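Local coordinates for glutamyl-tRNA synthetase (Methanothermobacter thermautotrophicus, PDB 3AII), which probably activates glutamate with ATP to form Glu-AMP, then transfers the glutamate to the acceptor end of tRNA, at residues A[445-450]-A[497-502]. Residues are numbered along the deposited sequence; the frame is centred on the assembly and turned at random.
Sequences EVYLPG and ESALEA
E445 and E497 are the nearest pair across the two segments by backbone position, with CA atoms 7.6 Å apart; the CA atoms of Y447 and A499 follow at 8.2 Å. No direct hydrogen bond joins 445-450 to 497-502. Two waters do the bridging at E445. One donates to E445 O (2.7 Å) and to E497 OE1. The other accepts from E445 N (2.8 Å) and donates to E497 OE2. The E497 carboxylate thus accepts from both waters. The bend in the E497 side chain (chi2 85°) brings the carboxylate round to these waters, although its CB starts out away from strand 445-449.

The segments belong to the two beta-barrels of the anticodon-binding region, as in glutaminyl-tRNA synthetases. Strand 445-449 pairs with strands 410-416 and 489-495 in one sheet. Residues 496-499 link strand 489-495 to strand 500-505 of the next sheet, so the contact sits at the junction.

Here Y447 meets A499. The A499 CB methyl approaches the CD1-CE1 side of the Y447 ring obliquely, 3.7 Å from Y447 CE1 and 3.8 Å from Y447 CD1. The Y447 side chain also touches V515 of strand 511-516, which pairs with strand 500-505.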
ATOM      1  N   GLU A 445      31.645 -13.469 -29.828  1.00 24.11           N
ATOM      2  CA  GLU A 445      31.021 -12.180 -29.541  1.00 16.68           C
ATOM      3  C   GLU A 445      30.242 -12.220 -28.231  1.00 19.46           C
ATOM      4  O   GLU A 445      29.679 -13.253 -27.863  1.00 20.07           O
ATOM      5  CB  GLU A 445      30.069 -11.773 -30.668  1.00 21.46           C
ATOM      6  CG  GLU A 445      30.776 -11.314 -31.944  1.00 25.89           C
ATOM      7  CD  GLU A 445      29.793 -10.983 -33.047  1.00 46.93           C
ATOM      8  OE1 GLU A 445      28.867 -11.791 -33.276  1.00 39.67           O
ATOM      9  OE2 GLU A 445      29.947  -9.921 -33.684  1.00 61.68           O
ATOM     10  N   VAL A 446      30.214 -11.091 -27.538  1.00 17.71           N
ATOM     11  CA  VAL A 446      29.415 -10.965 -26.319  1.00 18.77           C
ATOM     12  C   VAL A 446      28.656  -9.657 -26.319  1.00 18.44           C
ATOM     13  O   VAL A 446      29.009  -8.712 -27.035  1.00 20.22           O
ATOM     14  CB  VAL A 446      30.283 -10.999 -25.041  1.00 16.98           C
ATOM     15  CG1 VAL A 446      31.049 -12.289 -24.942  1.00 20.98           C
ATOM     16  CG2 VAL A 446      31.253  -9.785 -24.989  1.00 21.25           C
ATOM     17  N   TYR A 447      27.604  -9.601 -25.511  1.00 17.16           N
ATOM     18  CA  TYR A 447      26.970  -8.332 -25.195  1.00 16.93           C
ATOM     19  C   TYR A 447      27.441  -7.867 -23.826  1.00 16.82           C
ATOM     20  O   TYR A 447      27.401  -8.635 -22.856  1.00 18.45           O
ATOM     21  CB  TYR A 447      25.448  -8.489 -25.178  1.00 14.20           C
ATOM     22  CG  TYR A 447      24.823  -8.708 -26.539  1.00 16.64           C
ATOM     23  CD1 TYR A 447      24.416  -9.973 -26.937  1.00 20.66           C
ATOM     24  CD2 TYR A 447      24.596  -7.637 -27.402  1.00 22.31           C
ATOM     25  CE1 TYR A 447      23.823 -10.181 -28.172  1.00 24.26           C
ATOM     26  CE2 TYR A 447      24.004  -7.834 -28.644  1.00 21.99           C
ATOM     27  CZ  TYR A 447      23.613  -9.106 -29.015  1.00 25.89           C
ATOM     28  OH  TYR A 447      23.012  -9.315 -30.239  1.00 28.17           O
ATOM     29  N   LEU A 448      27.910  -6.624 -23.739  1.00 16.18           N
ATOM     30  CA  LEU A 448      28.237  -6.023 -22.448  1.00 14.04           C
ATOM     31  C   LEU A 448      27.282  -4.882 -22.146  1.00 20.14           C
ATOM     32  O   LEU A 448      26.839  -4.184 -23.060  1.00 20.75           O
ATOM     33  CB  LEU A 448      29.657  -5.455 -22.434  1.00 15.75           C
ATOM     34  CG  LEU A 448      30.822  -6.393 -22.698  1.00 18.15           C
ATOM     35  CD1 LEU A 448      32.152  -5.643 -22.520  1.00 21.23           C
ATOM     36  CD2 LEU A 448      30.758  -7.568 -21.764  1.00 15.83           C
ATOM     37  N   PRO A 449      26.969  -4.677 -20.864  1.00 17.04           N
ATOM     38  CA  PRO A 449      26.119  -3.536 -20.504  1.00 18.75           C
ATOM     39  C   PRO A 449      26.810  -2.243 -20.890  1.00 27.74           C
ATOM     40  O   PRO A 449      27.957  -2.028 -20.507  1.00 24.10           O
ATOM     41  CB  PRO A 449      25.990  -3.646 -18.979  1.00 21.91           C
ATOM     42  CG  PRO A 449      27.134  -4.520 -18.546  1.00 23.57           C
ATOM     43  CD  PRO A 449      27.422  -5.445 -19.691  1.00 17.70           C
ATOM     44  N   GLY A 450      26.131  -1.404 -21.658  1.00 24.66           N
ATOM     45  CA  GLY A 450      26.786  -0.247 -22.247  1.00 30.32           C
ATOM     46  C   GLY A 450      26.941   0.970 -21.354  1.00 40.01           C
ATOM     47  O   GLY A 450      27.756   1.844 -21.639  1.00 38.79           O
ATOM     48  N   GLU A 497      25.472 -15.448 -29.246  1.00 19.31           N
ATOM     49  CA  GLU A 497      24.762 -16.423 -30.070  1.00 28.03           C
ATOM     50  C   GLU A 497      23.392 -16.790 -29.513  1.00 32.87           C
ATOM     51  O   GLU A 497      22.452 -17.060 -30.266  1.00 28.78           O
ATOM     52  CB  GLU A 497      25.601 -17.691 -30.252  1.00 25.96           C
ATOM     53  CG  GLU A 497      26.795 -17.520 -31.183  1.00 29.60           C
ATOM     54  CD  GLU A 497      28.045 -16.976 -30.498  1.00 42.08           C
ATOM     55  OE1 GLU A 497      28.010 -16.653 -29.289  1.00 26.70           O
ATOM     56  OE2 GLU A 497      29.082 -16.879 -31.186  1.00 43.77           O
ATOM     57  N   SER A 498      23.279 -16.798 -28.192  1.00 20.64           N
ATOM     58  CA  SER A 498      22.082 -17.335 -27.547  1.00 19.88           C
ATOM     59  C   SER A 498      21.310 -16.319 -26.704  1.00 21.33           C
ATOM     60  O   SER A 498      20.366 -16.684 -26.012  1.00 22.19           O
ATOM     61  CB  SER A 498      22.472 -18.525 -26.682  1.00 23.89           C
ATOM     62  OG  SER A 498      23.449 -18.136 -25.728  1.00 21.67           O
ATOM     63  N   ALA A 499      21.703 -15.055 -26.800  1.00 20.52           N
ATOM     64  CA  ALA A 499      21.107 -13.969 -26.039  1.00 17.94           C
ATOM     65  C   ALA A 499      19.626 -13.801 -26.361  1.00 15.81           C
ATOM     66  O   ALA A 499      19.213 -13.970 -27.519  1.00 22.43           O
ATOM     67  CB  ALA A 499      21.854 -12.680 -26.341  1.00 20.35           C
ATOM     68  N   LEU A 500      18.844 -13.469 -25.342  1.00 18.98           N
ATOM     69  CA  LEU A 500      17.410 -13.255 -25.481  1.00 18.99           C
ATOM     70  C   LEU A 500      17.052 -11.802 -25.233  1.00 20.40           C
ATOM     71  O   LEU A 500      17.618 -11.153 -24.360  1.00 18.20           O
ATOM     72  CB  LEU A 500      16.669 -14.104 -24.452  1.00 23.08           C
ATOM     73  CG  LEU A 500      16.892 -15.612 -24.539  1.00 26.75           C
ATOM     74  CD1 LEU A 500      16.211 -16.300 -23.345  1.00 22.38           C
ATOM     75  CD2 LEU A 500      16.333 -16.120 -25.841  1.00 27.68           C
ATOM     76  N   GLU A 501      16.078 -11.289 -25.973  1.00 20.84           N
ATOM     77  CA  GLU A 501      15.623  -9.929 -25.730  1.00 22.13           C
ATOM     78  C   GLU A 501      14.880  -9.869 -24.397  1.00 19.32           C
ATOM     79  O   GLU A 501      14.094 -10.762 -24.066  1.00 20.95           O
ATOM     80  CB  GLU A 501      14.708  -9.452 -26.860  1.00 27.46           C
ATOM     81  CG  GLU A 501      15.384  -9.399 -28.210  1.00 39.08           C
ATOM     82  CD  GLU A 501      16.512  -8.387 -28.249  1.00 62.35           C
ATOM     83  OE1 GLU A 501      17.610  -8.736 -28.733  1.00 67.41           O
ATOM     84  OE2 GLU A 501      16.300  -7.246 -27.789  1.00 59.78           O
ATOM     85  N   ALA A 502      15.143  -8.818 -23.630  1.00 17.79           N
ATOM     86  CA  ALA A 502      14.408  -8.584 -22.396  1.00 20.48           C
ATOM     87  C   ALA A 502      14.299  -7.102 -22.115  1.00 22.24           C
ATOM     88  O   ALA A 502      15.059  -6.296 -22.648  1.00 20.49           O
ATOM     89  CB  ALA A 502      15.091  -9.283 -21.219  1.00 20.17           C
TER
HETATM   90  O   HOH W   1      30.235 -15.904 -28.009  1.00 24.69           O
HETATM   91  O   HOH W   2      30.582 -15.026 -31.861  1.00 36.12           O